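Local coordinates for protein eukaryotic initiation factor 4F subunit p150 (Saccharomyces cerevisiae, PDB 2VSO) that serves as the scaffold subunit of the cap-binding eIF4F complex, binds RNA and stimulates translation by bringing the two ends of the mRNA together, at residues 47-60 with 95-107. Numbering follows the deposited sequence.
Sequences LTLEMFDAISSEIL and MYAQLCGKVVKEL
Leu99 and Ile59 meet methyl to methyl, CD2 of Leu99 lying 3.4 Å from CD1 of Ile59, the two side chains crossing at about a right angle. Leu44 of helix 33-45 touches both. Toward one end, Leu47 sends CD2 to the Tyr96 ring, 3.5 Å from CD1 of the tyrosine, while its CG rests on the sulfur of Met95. The methionine chain runs out with CG anti to the backbone N (chi1 180°) and bends at chi3, which lays CE 3.6 Å from the backbone N of Leu49. Phe52 runs alongside Met95 but points the other way; its ring edge reaches the helix backbone, CE2 lying 3.6 Å from the Met95 O. Segments 52-60 and 95-106 cross at -54° with axes 9.8 Å apart, a helix-on-helix packing within the all-helical MIF4G domain, the eIF4A-binding middle part of this factor. At the other end Leu60 lays CD2 across Glu106, 3.5 Å from its CB. The polar edge belongs to Lys102, whose extended chain passes Ser56 and gives NZ to its OG at 3.1 Å. That hydroxyl in turn donates to Phe52 O from above the carbonyl plane. A methionine in place of Lys102 would probably leave Ser56 OG without its cross-helix donor. Asp53 OD1, 4.9 Å from Lys102 NZ, may add a favourable longer-range charge attraction.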
loop_
_atom_site.group_PDB
_atom_site.type_symbol
_atom_site.label_atom_id
_atom_site.label_comp_id
_atom_site.label_asym_id
_atom_site.label_seq_id
_atom_site.Cartn_x
_atom_site.Cartn_y
_atom_site.Cartn_z
ATOM N N LEU C 47 -14.415 11.352 -3.128
ATOM C CA LEU C 47 -13.369 12.247 -3.601
ATOM C C LEU C 47 -12.167 11.477 -4.129
ATOM O O LEU C 47 -11.428 10.854 -3.368
ATOM C CB LEU C 47 -12.924 13.214 -2.503
ATOM C CG LEU C 47 -11.975 14.290 -3.033
ATOM C CD1 LEU C 47 -12.711 15.246 -3.959
ATOM C CD2 LEU C 47 -11.297 15.048 -1.901
ATOM N N THR C 48 -11.984 11.513 -5.442
ATOM C CA THR C 48 -10.768 10.988 -6.052
ATOM C C THR C 48 -10.195 12.032 -6.993
ATOM O O THR C 48 -10.806 13.070 -7.244
ATOM C CB THR C 48 -11.031 9.704 -6.830
ATOM O OG1 THR C 48 -11.857 9.992 -7.964
ATOM C CG2 THR C 48 -11.728 8.697 -5.945
ATOM N N LEU C 49 -9.016 11.759 -7.519
ATOM C CA LEU C 49 -8.413 12.682 -8.452
ATOM C C LEU C 49 -9.293 12.782 -9.691
ATOM O O LEU C 49 -9.590 13.872 -10.173
ATOM C CB LEU C 49 -7.017 12.210 -8.830
ATOM C CG LEU C 49 -6.251 13.209 -9.688
ATOM C CD1 LEU C 49 -6.364 14.607 -9.091
ATOM C CD2 LEU C 49 -4.798 12.778 -9.831
ATOM N N GLU C 50 -9.713 11.634 -10.199
ATOM C CA GLU C 50 -10.560 11.591 -11.380
ATOM C C GLU C 50 -11.832 12.438 -11.201
ATOM O O GLU C 50 -12.093 13.339 -11.998
ATOM C CB GLU C 50 -10.913 10.138 -11.717
ATOM C CG GLU C 50 -11.784 9.965 -12.950
ATOM C CD GLU C 50 -12.091 8.503 -13.262
ATOM O OE1 GLU C 50 -13.237 8.202 -13.653
ATOM O OE2 GLU C 50 -11.187 7.654 -13.109
ATOM N N MET C 51 -12.604 12.158 -10.148
ATOM C CA MET C 51 -13.904 12.799 -9.929
ATOM C C MET C 51 -13.830 14.092 -9.112
ATOM O O MET C 51 -14.807 14.504 -8.488
ATOM C CB MET C 51 -14.862 11.829 -9.232
ATOM C CG MET C 51 -15.318 10.679 -10.103
ATOM S SD MET C 51 -15.893 11.266 -11.718
ATOM C CE MET C 51 -17.192 12.400 -11.213
ATOM N N PHE C 52 -12.682 14.742 -9.133
ATOM C CA PHE C 52 -12.433 15.826 -8.206
ATOM C C PHE C 52 -13.283 17.058 -8.468
ATOM O O PHE C 52 -13.998 17.524 -7.581
ATOM C CB PHE C 52 -10.951 16.212 -8.204
ATOM C CG PHE C 52 -10.610 17.299 -7.218
ATOM C CD1 PHE C 52 -10.732 18.633 -7.570
ATOM C CD2 PHE C 52 -10.180 16.985 -5.943
ATOM C CE1 PHE C 52 -10.423 19.638 -6.662
ATOM C CE2 PHE C 52 -9.866 17.973 -5.042
ATOM C CZ PHE C 52 -9.994 19.309 -5.399
ATOM N N ASP C 53 -13.193 17.610 -9.671
ATOM C CA ASP C 53 -13.907 18.848 -9.957
ATOM C C ASP C 53 -15.412 18.682 -9.762
ATOM O O ASP C 53 -16.072 19.556 -9.197
ATOM C CB ASP C 53 -13.577 19.350 -11.357
ATOM C CG ASP C 53 -12.127 19.778 -11.491
ATOM O OD1 ASP C 53 -11.671 20.589 -10.653
ATOM O OD2 ASP C 53 -11.451 19.304 -12.433
ATOM N N ALA C 54 -15.945 17.550 -10.209
ATOM C CA ALA C 54 -17.351 17.249 -9.999
ATOM C C ALA C 54 -17.711 17.221 -8.515
ATOM O O ALA C 54 -18.763 17.722 -8.114
ATOM C CB ALA C 54 -17.723 15.928 -10.659
ATOM N N ILE C 55 -16.841 16.637 -7.696
ATOM C CA ILE C 55 -17.182 16.407 -6.293
ATOM C C ILE C 55 -16.736 17.524 -5.333
ATOM O O ILE C 55 -17.353 17.750 -4.287
ATOM C CB ILE C 55 -16.753 15.003 -5.833
ATOM C CG1 ILE C 55 -17.871 14.023 -6.142
ATOM C CG2 ILE C 55 -16.485 14.956 -4.343
ATOM C CD1 ILE C 55 -17.480 12.609 -5.913
ATOM N N SER C 56 -15.686 18.241 -5.691
ATOM C CA SER C 56 -15.361 19.439 -4.946
ATOM C C SER C 56 -16.356 20.566 -5.303
ATOM O O SER C 56 -16.471 21.567 -4.589
ATOM C CB SER C 56 -13.919 19.862 -5.197
ATOM O OG SER C 56 -13.761 20.264 -6.542
ATOM N N SER C 57 -17.090 20.393 -6.400
ATOM C CA SER C 57 -18.111 21.365 -6.775
ATOM C C SER C 57 -19.353 21.115 -5.940
ATOM O O SER C 57 -20.046 22.048 -5.531
ATOM C CB SER C 57 -18.465 21.260 -8.255
ATOM O OG SER C 57 -19.636 20.486 -8.436
ATOM N N GLU C 58 -19.641 19.846 -5.688
ATOM C CA GLU C 58 -20.806 19.521 -4.883
ATOM C C GLU C 58 -20.589 19.835 -3.405
ATOM O O GLU C 58 -21.503 20.288 -2.722
ATOM C CB GLU C 58 -21.226 18.072 -5.110
ATOM C CG GLU C 58 -21.434 17.767 -6.585
ATOM C CD GLU C 58 -22.519 16.748 -6.828
ATOM O OE1 GLU C 58 -22.957 16.622 -7.992
ATOM O OE2 GLU C 58 -22.938 16.083 -5.856
ATOM N N ILE C 59 -19.377 19.621 -2.914
ATOM C CA ILE C 59 -19.051 19.979 -1.538
ATOM C C ILE C 59 -19.090 21.501 -1.335
ATOM O O ILE C 59 -19.307 21.991 -0.225
ATOM C CB ILE C 59 -17.681 19.416 -1.130
ATOM C CG1 ILE C 59 -17.765 17.891 -1.029
ATOM C CG2 ILE C 59 -17.181 20.049 0.188
ATOM C CD1 ILE C 59 -16.423 17.218 -0.864
ATOM N N LEU C 60 -18.892 22.251 -2.414
ATOM C CA LEU C 60 -18.902 23.708 -2.331
ATOM C C LEU C 60 -20.337 24.275 -2.348
ATOM O O LEU C 60 -20.583 25.377 -1.853
ATOM C CB LEU C 60 -18.039 24.311 -3.447
ATOM C CG LEU C 60 -18.194 25.793 -3.789
ATOM C CD1 LEU C 60 -17.691 26.674 -2.668
ATOM C CD2 LEU C 60 -17.464 26.097 -5.091
ATOM N N MET C 95 -5.034 16.017 -1.461
ATOM C CA MET C 95 -6.227 16.162 -2.286
ATOM C C MET C 95 -7.326 16.862 -1.473
ATOM O O MET C 95 -8.056 17.705 -1.983
ATOM C CB MET C 95 -6.691 14.776 -2.734
ATOM C CG MET C 95 -7.921 14.744 -3.588
ATOM S SD MET C 95 -8.431 13.019 -3.715
ATOM C CE MET C 95 -7.007 12.333 -4.543
ATOM N N TYR C 96 -7.426 16.515 -0.195
ATOM C CA TYR C 96 -8.343 17.196 0.702
ATOM C C TYR C 96 -7.881 18.624 0.900
ATOM O O TYR C 96 -8.690 19.548 0.986
ATOM C CB TYR C 96 -8.393 16.485 2.043
ATOM C CG TYR C 96 -9.072 15.150 1.983
ATOM C CD1 TYR C 96 -10.350 15.029 1.475
ATOM C CD2 TYR C 96 -8.432 14.003 2.425
ATOM C CE1 TYR C 96 -10.979 13.798 1.415
ATOM C CE2 TYR C 96 -9.057 12.778 2.380
ATOM C CZ TYR C 96 -10.327 12.682 1.877
ATOM O OH TYR C 96 -10.947 11.457 1.822
ATOM N N ALA C 97 -6.565 18.790 0.966
ATOM C CA ALA C 97 -5.968 20.102 1.099
ATOM C C ALA C 97 -6.295 20.946 -0.133
ATOM O O ALA C 97 -6.431 22.159 -0.039
ATOM C CB ALA C 97 -4.469 19.977 1.322
ATOM N N GLN C 98 -6.457 20.298 -1.284
ATOM C CA GLN C 98 -6.864 21.010 -2.480
ATOM C C GLN C 98 -8.341 21.386 -2.422
ATOM O O GLN C 98 -8.741 22.458 -2.885
ATOM C CB GLN C 98 -6.606 20.174 -3.720
ATOM C CG GLN C 98 -5.233 20.375 -4.320
ATOM C CD GLN C 98 -4.927 19.376 -5.414
ATOM O OE1 GLN C 98 -5.797 19.024 -6.218
ATOM N NE2 GLN C 98 -3.685 18.910 -5.452
ATOM N N LEU C 99 -9.148 20.487 -1.865
ATOM C CA LEU C 99 -10.571 20.719 -1.721
ATOM C C LEU C 99 -10.799 22.010 -0.955
ATOM O O LEU C 99 -11.681 22.782 -1.281
ATOM C CB LEU C 99 -11.218 19.569 -0.964
ATOM C CG LEU C 99 -12.725 19.732 -0.762
ATOM C CD1 LEU C 99 -13.359 20.005 -2.095
ATOM C CD2 LEU C 99 -13.328 18.475 -0.142
ATOM N N CYS C 100 -9.978 22.234 0.061
ATOM C CA CYS C 100 -10.082 23.424 0.878
ATOM C C CYS C 100 -9.729 24.657 0.059
ATOM O O CYS C 100 -10.456 25.644 0.077
ATOM C CB CYS C 100 -9.182 23.308 2.112
ATOM S SG CYS C 100 -9.796 22.133 3.322
ATOM N N GLY C 101 -8.611 24.605 -0.649
ATOM C CA GLY C 101 -8.261 25.666 -1.565
ATOM C C GLY C 101 -9.383 25.972 -2.549
ATOM O O GLY C 101 -9.522 27.115 -2.983
ATOM N N LYS C 102 -10.185 24.971 -2.910
ATOM C CA LYS C 102 -11.310 25.233 -3.806
ATOM C C LYS C 102 -12.441 25.993 -3.103
ATOM O O LYS C 102 -13.137 26.807 -3.704
ATOM C CB LYS C 102 -11.877 23.950 -4.407
ATOM C CG LYS C 102 -12.662 24.239 -5.688
ATOM C CD LYS C 102 -13.689 23.180 -6.052
ATOM C CE LYS C 102 -14.459 23.637 -7.298
ATOM N NZ LYS C 102 -15.296 22.605 -7.985
ATOM N N VAL C 103 -12.628 25.696 -1.825
ATOM C CA VAL C 103 -13.664 26.321 -1.048
ATOM C C VAL C 103 -13.294 27.769 -0.738
ATOM O O VAL C 103 -14.141 28.656 -0.788
ATOM C CB VAL C 103 -13.923 25.530 0.235
ATOM C CG1 VAL C 103 -14.992 26.228 1.089
ATOM C CG2 VAL C 103 -14.354 24.118 -0.123
ATOM N N VAL C 104 -12.024 28.002 -0.431
ATOM C CA VAL C 104 -11.526 29.340 -0.170
ATOM C C VAL C 104 -11.641 30.216 -1.403
ATOM O O VAL C 104 -11.994 31.387 -1.305
ATOM C CB VAL C 104 -10.056 29.314 0.263
ATOM C CG1 VAL C 104 -9.425 30.683 0.093
ATOM C CG2 VAL C 104 -9.940 28.843 1.697
ATOM N N LYS C 105 -11.348 29.640 -2.561
ATOM C CA LYS C 105 -11.287 30.392 -3.807
ATOM C C LYS C 105 -12.675 30.670 -4.363
ATOM O O LYS C 105 -12.942 31.758 -4.870
ATOM C CB LYS C 105 -10.451 29.628 -4.844
ATOM C CG LYS C 105 -10.071 30.431 -6.083
ATOM C CD LYS C 105 -9.106 29.646 -6.968
ATOM C CE LYS C 105 -8.394 30.546 -7.973
ATOM N NZ LYS C 105 -7.323 29.818 -8.715
ATOM N N GLU C 106 -13.561 29.684 -4.251
ATOM C CA GLU C 106 -14.835 29.720 -4.954
ATOM C C GLU C 106 -16.051 29.916 -4.044
ATOM O O GLU C 106 -17.195 29.864 -4.497
ATOM C CB GLU C 106 -14.989 28.464 -5.818
ATOM C CG GLU C 106 -13.753 28.173 -6.677
ATOM C CD GLU C 106 -14.019 27.182 -7.786
ATOM O OE1 GLU C 106 -15.180 26.742 -7.926
ATOM O OE2 GLU C 106 -13.065 26.843 -8.522
ATOM N N LEU C 107 -15.811 30.152 -2.763
ATOM C CA LEU C 107 -16.920 30.425 -1.868
ATOM C C LEU C 107 -17.647 31.663 -2.348
ATOM O O LEU C 107 -17.030 32.599 -2.856
ATOM C CB LEU C 107 -16.447 30.646 -0.434
ATOM C CG LEU C 107 -17.599 30.692 0.576
ATOM C CD1 LEU C 107 -18.157 29.298 0.780
ATOM C CD2 LEU C 107 -17.181 31.310 1.909
#